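Long-range contact in beta-phenylalanine aminotransferase (Variovorax paradoxus, PDB 4AO9), which probably transfers the amino group of beta-phenylalanine to a keto acid acceptor, using pyridoxal-5'-phosphate as cofactor: residues L135-R147 / P269-T283. Sequence-based numbering, arbitrary orientation.
Sequences LICERFPQIEQLR and PHGLANKLGIRSDLT
Q142 and N274 meet through their amides, which approach from opposite directions with planes 76° apart. N274 ND2 donates to Q142 OE1 at 2.9 Å. N274 ND2 also donates to H270 O of its own segment at 2.8 Å, which fixes the amide that reaches Q142. A second direct bond lies at the end of helix 129-139. There H270 ND1 donates to R139 O at 2.7 Å, in the carbonyl plane and on a lone pair.

Water completes the polar network. Water 3 accepts from Q142 NE2 and N274 N and donates to H270 O. Water 2 joins Q142 NE2 to T283 OG1. Water 1 links Q142 O, S280 O and T283 OG1. The buried Q142 amide is thus held at both ends. Its chain bends at chi2 (-90°), which turns the amide toward helix 272-276.

Nonpolar contacts fill in around it. R279 CD lies 3.4 Å from Q142 CB. I143 CG1 and CD1 both rest against T283 CB, each at 4.1 Å. F140 turns its ring edge to backbone polar atoms, with CD1 3.3 Å from H270 O.

The F140-I143 type I turn precedes strand 145-149, outermost of the sheet within this chain; L146 bonds on to the second subunit. The contact joins this turn to the approach to strand 282-286, with 296-300 between the two strands, in the large, PLP-binding domain of a fold-type I, class-III aminotransferase.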
loop_
_atom_site.group_PDB
_atom_site.type_symbol
_atom_site.label_atom_id
_atom_site.label_comp_id
_atom_site.label_asym_id
_atom_site.label_seq_id
_atom_site.Cartn_x
_atom_site.Cartn_y
_atom_site.Cartn_z
ATOM N N LEU A 135 12.928 16.025 -6.238
ATOM C CA LEU A 135 12.768 16.830 -5.032
ATOM C C LEU A 135 13.195 16.051 -3.793
ATOM O O LEU A 135 13.921 16.573 -2.939
ATOM C CB LEU A 135 11.313 17.287 -4.887
ATOM C CG LEU A 135 11.072 18.355 -3.815
ATOM C CD1 LEU A 135 11.691 19.695 -4.206
ATOM C CD2 LEU A 135 9.592 18.539 -3.612
ATOM N N ILE A 136 12.778 14.791 -3.710
ATOM C CA ILE A 136 13.104 13.989 -2.539
ATOM C C ILE A 136 14.605 13.697 -2.454
ATOM O O ILE A 136 15.197 13.805 -1.373
ATOM C CB ILE A 136 12.270 12.693 -2.500
ATOM C CG1 ILE A 136 10.794 13.033 -2.254
ATOM C CG2 ILE A 136 12.810 11.754 -1.433
ATOM C CD1 ILE A 136 9.841 11.848 -2.554
ATOM N N CYS A 137 15.216 13.343 -3.584
ATOM C CA CYS A 137 16.650 13.070 -3.625
ATOM C C CYS A 137 17.457 14.307 -3.244
ATOM O O CYS A 137 18.511 14.192 -2.622
ATOM C CB CYS A 137 17.072 12.564 -5.004
ATOM S SG CYS A 137 16.422 10.908 -5.392
ATOM N N GLU A 138 16.966 15.481 -3.626
ATOM C CA GLU A 138 17.647 16.735 -3.280
ATOM C C GLU A 138 17.502 17.066 -1.802
ATOM O O GLU A 138 18.437 17.591 -1.184
ATOM C CB GLU A 138 17.129 17.887 -4.140
ATOM C CG GLU A 138 17.607 17.814 -5.569
ATOM C CD GLU A 138 16.945 18.838 -6.492
ATOM O OE1 GLU A 138 15.938 19.479 -6.102
ATOM O OE2 GLU A 138 17.427 18.963 -7.632
ATOM N N ARG A 139 16.338 16.767 -1.232
ATOM C CA ARG A 139 16.066 17.051 0.170
ATOM C C ARG A 139 16.795 16.091 1.102
ATOM O O ARG A 139 17.210 16.474 2.196
ATOM C CB ARG A 139 14.559 16.989 0.425
ATOM C CG ARG A 139 14.141 17.429 1.820
ATOM C CD ARG A 139 12.649 17.625 1.861
ATOM N NE ARG A 139 12.149 18.001 3.188
ATOM C CZ ARG A 139 11.148 18.853 3.382
ATOM N NH1 ARG A 139 10.562 19.449 2.344
ATOM N NH2 ARG A 139 10.735 19.113 4.615
ATOM N N PHE A 140 16.943 14.843 0.658
ATOM C CA PHE A 140 17.581 13.803 1.451
ATOM C C PHE A 140 18.694 13.177 0.597
ATOM O O PHE A 140 18.504 12.131 -0.029
ATOM C CB PHE A 140 16.546 12.747 1.869
ATOM C CG PHE A 140 15.323 13.318 2.548
ATOM C CD1 PHE A 140 15.377 13.764 3.866
ATOM C CD2 PHE A 140 14.105 13.386 1.875
ATOM C CE1 PHE A 140 14.249 14.283 4.501
ATOM C CE2 PHE A 140 12.968 13.894 2.507
ATOM C CZ PHE A 140 13.043 14.349 3.818
ATOM N N PRO A 141 19.871 13.824 0.560
ATOM C CA PRO A 141 20.905 13.431 -0.401
ATOM C C PRO A 141 21.504 12.031 -0.211
ATOM O O PRO A 141 22.192 11.528 -1.112
ATOM C CB PRO A 141 21.969 14.523 -0.239
ATOM C CG PRO A 141 21.245 15.670 0.347
ATOM C CD PRO A 141 20.224 15.073 1.259
ATOM N N GLN A 142 21.245 11.403 0.935
ATOM C CA GLN A 142 21.585 9.988 1.134
ATOM C C GLN A 142 20.731 9.074 0.254
ATOM O O GLN A 142 20.990 7.869 0.159
ATOM C CB GLN A 142 21.450 9.579 2.607
ATOM C CG GLN A 142 20.014 9.571 3.138
ATOM C CD GLN A 142 19.575 10.902 3.727
ATOM O OE1 GLN A 142 19.779 11.972 3.142
ATOM N NE2 GLN A 142 18.952 10.835 4.903
ATOM N N ILE A 143 19.721 9.662 -0.390
ATOM C CA ILE A 143 18.900 8.934 -1.359
ATOM C C ILE A 143 19.365 9.345 -2.759
ATOM O O ILE A 143 19.071 10.454 -3.229
ATOM C CB ILE A 143 17.401 9.221 -1.150
ATOM C CG1 ILE A 143 16.975 8.764 0.253
ATOM C CG2 ILE A 143 16.566 8.558 -2.247
ATOM C CD1 ILE A 143 15.542 9.138 0.616
ATOM N N GLU A 144 20.146 8.474 -3.394
ATOM C CA GLU A 144 20.700 8.748 -4.725
ATOM C C GLU A 144 19.668 8.445 -5.800
ATOM O O GLU A 144 19.555 9.186 -6.789
ATOM C CB GLU A 144 21.982 7.943 -4.970
ATOM C CG GLU A 144 23.083 8.319 -3.994
ATOM C CD GLU A 144 24.354 7.511 -4.129
ATOM O OE1 GLU A 144 24.392 6.464 -4.813
ATOM O OE2 GLU A 144 25.367 7.969 -3.548
ATOM N N GLN A 145 18.960 7.328 -5.628
ATOM C CA GLN A 145 17.773 7.015 -6.427
ATOM C C GLN A 145 16.738 6.392 -5.515
ATOM O O GLN A 145 17.073 5.871 -4.449
ATOM C CB GLN A 145 18.086 6.020 -7.534
ATOM C CG GLN A 145 19.071 6.514 -8.575
ATOM C CD GLN A 145 19.223 5.519 -9.693
ATOM O OE1 GLN A 145 19.203 4.307 -9.472
ATOM N NE2 GLN A 145 19.337 6.021 -10.907
ATOM N N LEU A 146 15.473 6.452 -5.934
ATOM C CA LEU A 146 14.375 5.888 -5.146
ATOM C C LEU A 146 13.346 5.241 -6.048
ATOM O O LEU A 146 13.388 5.412 -7.269
ATOM C CB LEU A 146 13.695 6.974 -4.299
ATOM C CG LEU A 146 13.037 8.166 -5.007
ATOM C CD1 LEU A 146 11.678 7.818 -5.626
ATOM C CD2 LEU A 146 12.861 9.337 -4.043
ATOM N N ARG A 147 12.441 4.484 -5.430
ATOM C CA ARG A 147 11.188 4.074 -6.064
ATOM C C ARG A 147 10.040 4.374 -5.106
ATOM O O ARG A 147 10.224 4.358 -3.888
ATOM C CB ARG A 147 11.214 2.592 -6.429
ATOM C CG ARG A 147 12.209 2.266 -7.541
ATOM C CD ARG A 147 12.307 0.789 -7.766
ATOM N NE ARG A 147 11.150 0.214 -8.455
ATOM C CZ ARG A 147 11.042 0.012 -9.766
ATOM N NH1 ARG A 147 11.999 0.390 -10.617
ATOM N NH2 ARG A 147 9.947 -0.580 -10.228
ATOM N N PRO A 269 15.223 19.917 8.822
ATOM C CA PRO A 269 15.113 20.332 7.418
ATOM C C PRO A 269 15.435 19.218 6.412
ATOM O O PRO A 269 14.797 19.131 5.361
ATOM C CB PRO A 269 16.119 21.482 7.326
ATOM C CG PRO A 269 16.063 22.086 8.691
ATOM C CD PRO A 269 15.966 20.914 9.622
ATOM N N HIS A 270 16.390 18.359 6.754
ATOM C CA HIS A 270 16.762 17.252 5.886
ATOM C C HIS A 270 16.651 15.892 6.580
ATOM O O HIS A 270 17.343 14.932 6.230
ATOM C CB HIS A 270 18.141 17.514 5.287
ATOM C CG HIS A 270 18.189 18.793 4.519
ATOM N ND1 HIS A 270 17.667 18.910 3.248
ATOM C CD2 HIS A 270 18.610 20.033 4.870
ATOM C CE1 HIS A 270 17.802 20.157 2.832
ATOM N NE2 HIS A 270 18.359 20.861 3.802
ATOM N N GLY A 271 15.756 15.829 7.561
ATOM C CA GLY A 271 15.501 14.587 8.288
ATOM C C GLY A 271 16.457 14.354 9.443
ATOM O O GLY A 271 17.528 14.966 9.531
ATOM N N LEU A 272 16.081 13.433 10.318
ATOM C CA LEU A 272 16.845 13.181 11.534
ATOM C C LEU A 272 18.231 12.583 11.282
ATOM O O LEU A 272 19.200 13.029 11.883
ATOM C CB LEU A 272 16.037 12.328 12.513
ATOM C CG LEU A 272 16.632 12.197 13.924
ATOM C CD1 LEU A 272 16.899 13.546 14.562
ATOM C CD2 LEU A 272 15.722 11.363 14.802
ATOM N N ALA A 273 18.344 11.601 10.392
ATOM C CA ALA A 273 19.645 10.967 10.158
ATOM C C ALA A 273 20.691 11.981 9.701
ATOM O O ALA A 273 21.829 11.954 10.181
ATOM C CB ALA A 273 19.522 9.819 9.164
ATOM N N ASN A 274 20.293 12.903 8.822
ATOM C CA ASN A 274 21.202 13.975 8.395
ATOM C C ASN A 274 21.608 14.910 9.522
ATOM O O ASN A 274 22.773 15.323 9.599
ATOM C CB ASN A 274 20.636 14.759 7.210
ATOM C CG ASN A 274 20.772 13.999 5.913
ATOM O OD1 ASN A 274 21.775 13.322 5.687
ATOM N ND2 ASN A 274 19.756 14.082 5.059
ATOM N N LYS A 275 20.661 15.244 10.397
ATOM C CA LYS A 275 20.962 16.063 11.577
ATOM C C LYS A 275 22.000 15.379 12.479
ATOM O O LYS A 275 22.915 16.041 13.009
ATOM C CB LYS A 275 19.686 16.363 12.364
ATOM C CG LYS A 275 19.889 17.379 13.488
ATOM C CD LYS A 275 18.570 17.874 14.045
ATOM C CE LYS A 275 18.788 18.917 15.143
ATOM N NZ LYS A 275 19.293 18.294 16.395
ATOM N N LEU A 276 21.860 14.063 12.639
ATOM C CA LEU A 276 22.769 13.265 13.473
ATOM C C LEU A 276 24.104 12.976 12.795
ATOM O O LEU A 276 25.073 12.589 13.457
ATOM C CB LEU A 276 22.095 11.947 13.881
ATOM C CG LEU A 276 20.826 12.077 14.728
ATOM C CD1 LEU A 276 20.143 10.729 14.893
ATOM C CD2 LEU A 276 21.116 12.738 16.096
ATOM N N GLY A 277 24.149 13.137 11.474
ATOM C CA GLY A 277 25.359 12.877 10.692
ATOM C C GLY A 277 25.697 11.407 10.517
ATOM O O GLY A 277 26.870 11.029 10.502
ATOM N N ILE A 278 24.670 10.572 10.395
ATOM C CA ILE A 278 24.862 9.145 10.146
ATOM C C ILE A 278 24.194 8.761 8.834
ATOM O O ILE A 278 22.986 8.974 8.648
ATOM C CB ILE A 278 24.338 8.262 11.307
ATOM C CG1 ILE A 278 24.959 8.718 12.633
ATOM C CG2 ILE A 278 24.642 6.777 11.034
ATOM C CD1 ILE A 278 24.306 8.132 13.868
ATOM N N ARG A 279 24.988 8.194 7.934
ATOM C CA ARG A 279 24.537 7.831 6.591
ATOM C C ARG A 279 24.132 6.366 6.539
ATOM O O ARG A 279 24.967 5.490 6.743
ATOM C CB ARG A 279 25.645 8.091 5.562
ATOM C CG ARG A 279 25.327 7.592 4.147
ATOM C CD ARG A 279 24.639 8.659 3.315
ATOM N NE ARG A 279 25.578 9.495 2.562
ATOM C CZ ARG A 279 25.654 9.558 1.229
ATOM N NH1 ARG A 279 24.844 8.843 0.460
ATOM N NH2 ARG A 279 26.547 10.355 0.658
ATOM N N SER A 280 22.857 6.101 6.266
ATOM C CA SER A 280 22.414 4.728 5.995
ATOM C C SER A 280 22.552 4.377 4.514
ATOM O O SER A 280 22.561 5.249 3.649
ATOM C CB SER A 280 20.970 4.538 6.459
ATOM O OG SER A 280 20.111 5.478 5.825
ATOM N N ASP A 281 22.662 3.078 4.234
ATOM C CA ASP A 281 22.730 2.580 2.863
ATOM C C ASP A 281 21.415 2.719 2.109
ATOM O O ASP A 281 21.417 2.971 0.898
ATOM C CB ASP A 281 23.185 1.128 2.860
ATOM C CG ASP A 281 24.542 0.966 3.488
ATOM O OD1 ASP A 281 25.543 1.204 2.773
ATOM O OD2 ASP A 281 24.606 0.640 4.687
ATOM N N LEU A 282 20.304 2.563 2.830
ATOM C CA LEU A 282 18.960 2.843 2.314
ATOM C C LEU A 282 18.197 3.630 3.361
ATOM O O LEU A 282 18.526 3.572 4.560
ATOM C CB LEU A 282 18.182 1.558 1.982
ATOM C CG LEU A 282 18.779 0.635 0.914
ATOM C CD1 LEU A 282 18.013 -0.683 0.894
ATOM C CD2 LEU A 282 18.750 1.276 -0.468
ATOM N N THR A 283 17.166 4.336 2.900
ATOM C CA THR A 283 16.268 5.091 3.748
ATOM C C THR A 283 14.856 4.850 3.237
ATOM O O THR A 283 14.621 4.857 2.024
ATOM C CB THR A 283 16.579 6.587 3.651
ATOM O OG1 THR A 283 17.911 6.810 4.140
ATOM C CG2 THR A 283 15.590 7.416 4.483
HETATM O O HOH W 1 20.062 6.143 2.453
HETATM O O HOH W 2 18.437 8.348 6.421
HETATM O O HOH W 3 17.925 12.358 7.169
#